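Local coordinates for protein T cell receptor mu chain (Monodelphis domestica, PDB 7L15) that forms the mu chain of the marsupial gamma-mu T cell receptor and probably takes part in antigen recognition at the T cell surface, at residues Thr73-Arg81 / Leu90-Asp99. Sequence-based numbering, arbitrary orientation.
Sequences TEGRITSSR and LQIEDLGLRD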
loop_
_atom_site.group_PDB
_atom_site.type_symbol
_atom_site.label_atom_id
_atom_site.label_comp_id
_atom_site.label_asym_id
_atom_site.label_seq_id
_atom_site.Cartn_x
_atom_site.Cartn_y
_atom_site.Cartn_z
ATOM N N THR A 73 -12.782 -2.238 -15.731
ATOM C CA THR A 73 -11.582 -3.048 -15.669
ATOM C C THR A 73 -11.912 -4.533 -15.498
ATOM O O THR A 73 -11.137 -5.382 -15.937
ATOM C CB THR A 73 -10.709 -2.483 -14.531
ATOM O OG1 THR A 73 -9.333 -2.825 -14.733
ATOM C CG2 THR A 73 -11.180 -2.984 -13.198
ATOM N N GLU A 74 -13.064 -4.864 -14.901
ATOM C CA GLU A 74 -13.472 -6.245 -14.655
ATOM C C GLU A 74 -14.984 -6.371 -14.810
ATOM O O GLU A 74 -15.726 -5.409 -14.615
ATOM C CB GLU A 74 -13.111 -6.721 -13.238
ATOM C CG GLU A 74 -11.668 -6.614 -12.797
ATOM C CD GLU A 74 -11.502 -7.069 -11.342
ATOM O OE1 GLU A 74 -12.200 -8.024 -10.942
ATOM O OE2 GLU A 74 -10.703 -6.468 -10.593
ATOM N N GLY A 75 -15.445 -7.594 -15.084
ATOM C CA GLY A 75 -16.879 -7.825 -15.213
ATOM C C GLY A 75 -17.682 -7.473 -13.970
ATOM O O GLY A 75 -18.801 -6.961 -14.067
ATOM N N ARG A 76 -17.138 -7.755 -12.786
ATOM C CA ARG A 76 -17.865 -7.514 -11.542
ATOM C C ARG A 76 -17.981 -6.017 -11.182
ATOM O O ARG A 76 -18.693 -5.687 -10.222
ATOM C CB ARG A 76 -17.210 -8.297 -10.398
ATOM C CG ARG A 76 -15.798 -7.837 -10.042
ATOM C CD ARG A 76 -15.037 -8.805 -9.106
ATOM N NE ARG A 76 -13.753 -8.184 -8.783
ATOM C CZ ARG A 76 -13.465 -7.554 -7.645
ATOM N NH1 ARG A 76 -14.352 -7.489 -6.655
ATOM N NH2 ARG A 76 -12.271 -6.993 -7.498
ATOM N N ILE A 77 -17.355 -5.118 -11.947
ATOM C CA ILE A 77 -17.319 -3.676 -11.679
ATOM C C ILE A 77 -18.157 -2.942 -12.723
ATOM O O ILE A 77 -17.976 -3.158 -13.929
ATOM C CB ILE A 77 -15.875 -3.154 -11.717
ATOM C CG1 ILE A 77 -15.016 -3.872 -10.666
ATOM C CG2 ILE A 77 -15.838 -1.600 -11.595
ATOM C CD1 ILE A 77 -13.610 -3.335 -10.536
ATOM N N THR A 78 -19.062 -2.068 -12.277
ATOM C CA THR A 78 -19.854 -1.266 -13.212
ATOM C C THR A 78 -20.135 0.107 -12.605
ATOM O O THR A 78 -20.012 0.321 -11.399
ATOM C CB THR A 78 -21.192 -1.934 -13.601
ATOM O OG1 THR A 78 -21.927 -2.251 -12.421
ATOM C CG2 THR A 78 -20.989 -3.230 -14.413
ATOM N N SER A 79 -20.522 1.041 -13.464
ATOM C CA SER A 79 -20.926 2.361 -13.019
ATOM C C SER A 79 -22.179 2.775 -13.781
ATOM O O SER A 79 -22.515 2.203 -14.814
ATOM C CB SER A 79 -19.801 3.380 -13.209
ATOM O OG SER A 79 -19.337 3.343 -14.541
ATOM N N SER A 80 -22.886 3.764 -13.251
ATOM C CA SER A 80 -24.126 4.203 -13.877
ATOM C C SER A 80 -24.408 5.629 -13.430
ATOM O O SER A 80 -23.750 6.160 -12.527
ATOM C CB SER A 80 -25.287 3.271 -13.520
ATOM O OG SER A 80 -25.446 3.200 -12.115
ATOM N N ARG A 81 -25.429 6.223 -14.053
ATOM C CA ARG A 81 -25.729 7.646 -13.960
ATOM C C ARG A 81 -27.194 7.891 -13.621
ATOM O O ARG A 81 -28.081 7.183 -14.107
ATOM C CB ARG A 81 -25.420 8.339 -15.276
ATOM C CG ARG A 81 -24.294 9.316 -15.189
ATOM C CD ARG A 81 -23.772 9.680 -16.563
ATOM N NE ARG A 81 -24.755 10.395 -17.365
ATOM C CZ ARG A 81 -24.452 11.390 -18.197
ATOM N NH1 ARG A 81 -23.195 11.792 -18.310
ATOM N NH2 ARG A 81 -25.402 11.986 -18.911
ATOM N N LEU A 90 -21.099 3.580 -8.402
ATOM C CA LEU A 90 -20.156 2.497 -8.604
ATOM C C LEU A 90 -20.747 1.232 -8.006
ATOM O O LEU A 90 -21.348 1.263 -6.927
ATOM C CB LEU A 90 -18.807 2.814 -7.961
ATOM C CG LEU A 90 -17.790 1.680 -7.855
ATOM C CD1 LEU A 90 -17.254 1.357 -9.212
ATOM C CD2 LEU A 90 -16.631 2.054 -6.930
ATOM N N GLN A 91 -20.594 0.120 -8.704
ATOM C CA GLN A 91 -20.990 -1.155 -8.135
ATOM C C GLN A 91 -19.885 -2.168 -8.347
ATOM O O GLN A 91 -19.413 -2.346 -9.470
ATOM C CB GLN A 91 -22.288 -1.676 -8.736
ATOM C CG GLN A 91 -22.556 -3.088 -8.271
ATOM C CD GLN A 91 -23.855 -3.661 -8.799
ATOM O OE1 GLN A 91 -24.930 -3.396 -8.246
ATOM N NE2 GLN A 91 -23.763 -4.462 -9.866
ATOM N N ILE A 92 -19.461 -2.815 -7.262
ATOM C CA ILE A 92 -18.453 -3.855 -7.324
ATOM C C ILE A 92 -19.011 -5.056 -6.589
ATOM O O ILE A 92 -19.175 -5.028 -5.359
ATOM C CB ILE A 92 -17.108 -3.425 -6.733
ATOM C CG1 ILE A 92 -16.550 -2.240 -7.512
ATOM C CG2 ILE A 92 -16.107 -4.564 -6.839
ATOM C CD1 ILE A 92 -15.133 -1.855 -7.096
ATOM N N GLU A 93 -19.321 -6.098 -7.337
ATOM C CA GLU A 93 -19.815 -7.324 -6.748
ATOM C C GLU A 93 -18.651 -8.156 -6.268
ATOM O O GLU A 93 -17.518 -8.001 -6.733
ATOM C CB GLU A 93 -20.628 -8.116 -7.761
ATOM C CG GLU A 93 -21.732 -7.305 -8.360
ATOM C CD GLU A 93 -22.865 -8.165 -8.834
ATOM O OE1 GLU A 93 -23.142 -8.136 -10.045
ATOM O OE2 GLU A 93 -23.467 -8.879 -7.996
ATOM N N ASP A 94 -18.953 -9.050 -5.321
ATOM C CA ASP A 94 -18.024 -10.082 -4.867
ATOM C C ASP A 94 -16.742 -9.476 -4.295
ATOM O O ASP A 94 -15.629 -9.843 -4.681
ATOM C CB ASP A 94 -17.711 -11.082 -5.989
ATOM C CG ASP A 94 -17.097 -12.370 -5.455
ATOM O OD1 ASP A 94 -17.146 -12.567 -4.227
ATOM O OD2 ASP A 94 -16.564 -13.182 -6.244
ATOM N N LEU A 95 -16.911 -8.544 -3.352
ATOM C CA LEU A 95 -15.768 -7.878 -2.741
ATOM C C LEU A 95 -14.819 -8.883 -2.102
ATOM O O LEU A 95 -15.240 -9.877 -1.501
ATOM C CB LEU A 95 -16.232 -6.891 -1.670
ATOM C CG LEU A 95 -16.908 -5.587 -2.080
ATOM C CD1 LEU A 95 -17.423 -4.886 -0.824
ATOM C CD2 LEU A 95 -15.910 -4.718 -2.816
ATOM N N GLY A 96 -13.522 -8.595 -2.211
ATOM C CA GLY A 96 -12.505 -9.326 -1.486
ATOM C C GLY A 96 -11.534 -8.354 -0.845
ATOM O O GLY A 96 -11.670 -7.130 -0.973
ATOM N N LEU A 97 -10.539 -8.931 -0.165
ATOM C CA LEU A 97 -9.589 -8.127 0.600
ATOM C C LEU A 97 -8.847 -7.126 -0.271
ATOM O O LEU A 97 -8.510 -6.031 0.196
ATOM C CB LEU A 97 -8.586 -9.037 1.300
ATOM C CG LEU A 97 -9.217 -10.085 2.219
ATOM C CD1 LEU A 97 -8.121 -10.881 2.907
ATOM C CD2 LEU A 97 -10.174 -9.458 3.243
ATOM N N ARG A 98 -8.572 -7.480 -1.530
ATOM C CA ARG A 98 -7.850 -6.564 -2.404
ATOM C C ARG A 98 -8.670 -5.341 -2.789
ATOM O O ARG A 98 -8.099 -4.383 -3.312
ATOM C CB ARG A 98 -7.380 -7.296 -3.666
ATOM C CG ARG A 98 -5.999 -7.961 -3.544
ATOM C CD ARG A 98 -6.070 -9.478 -3.760
ATOM N NE ARG A 98 -6.965 -9.860 -4.857
ATOM C CZ ARG A 98 -7.390 -11.103 -5.084
ATOM N NH1 ARG A 98 -8.205 -11.353 -6.102
ATOM N NH2 ARG A 98 -7.007 -12.098 -4.292
ATOM N N ASP A 99 -9.981 -5.326 -2.534
ATOM C CA ASP A 99 -10.781 -4.159 -2.891
ATOM C C ASP A 99 -10.758 -3.050 -1.843
ATOM O O ASP A 99 -11.412 -2.026 -2.065
ATOM C CB ASP A 99 -12.223 -4.582 -3.149
ATOM C CG ASP A 99 -12.336 -5.555 -4.313
ATOM O OD1 ASP A 99 -11.863 -5.206 -5.422
ATOM O OD2 ASP A 99 -12.853 -6.672 -4.107
HETATM O O HOH W 1 -21.296 -4.529 -11.120
#
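The arginine-aspartate salt bridge characteristic of immunoglobulin V domains, next to the D-E hairpin, joins R76 to D99. The guanidinium meets the carboxylate end-on: R76 NH2 reaches D99 OD1 at 2.8 Å on its syn lone pair, while NH1 lies 3.1 Å from D99 OD2, well out of the carboxylate plane. The two flat groups are turned 43° apart. NH1 also donates to E93 O, and R76 NE donates to E74 OE1 at 2.7 Å, a second salt bridge, approaching from above the E74 carboxylate plane. With CG between backbone N and carbonyl carbon (chi1 66°), the extended chain runs past E93 O to D99. There the G96 amide donates to the anti lone pair of D99 OD2, so that this oxygen accepts two bonds and the carboxylate is probably held in its rotation.

Beside this network the strands pair antiparallel. T78 and Q91 exchange two backbone hydrogen bonds, and E93 N donates to R76 O at 3.0 Å. On one face I77 and I92 lie side by side, CG1 to CG1 3.9 Å; on the other, a water links T78 OG1, Q91 NE2 and R76 O. Backbone hydrogen bonds of L90 with L34 and of I92 with L32 carry the sheet on to strand 32-39, while I77 and L90 pack inward on T63 of strand 60-65, across the sandwich.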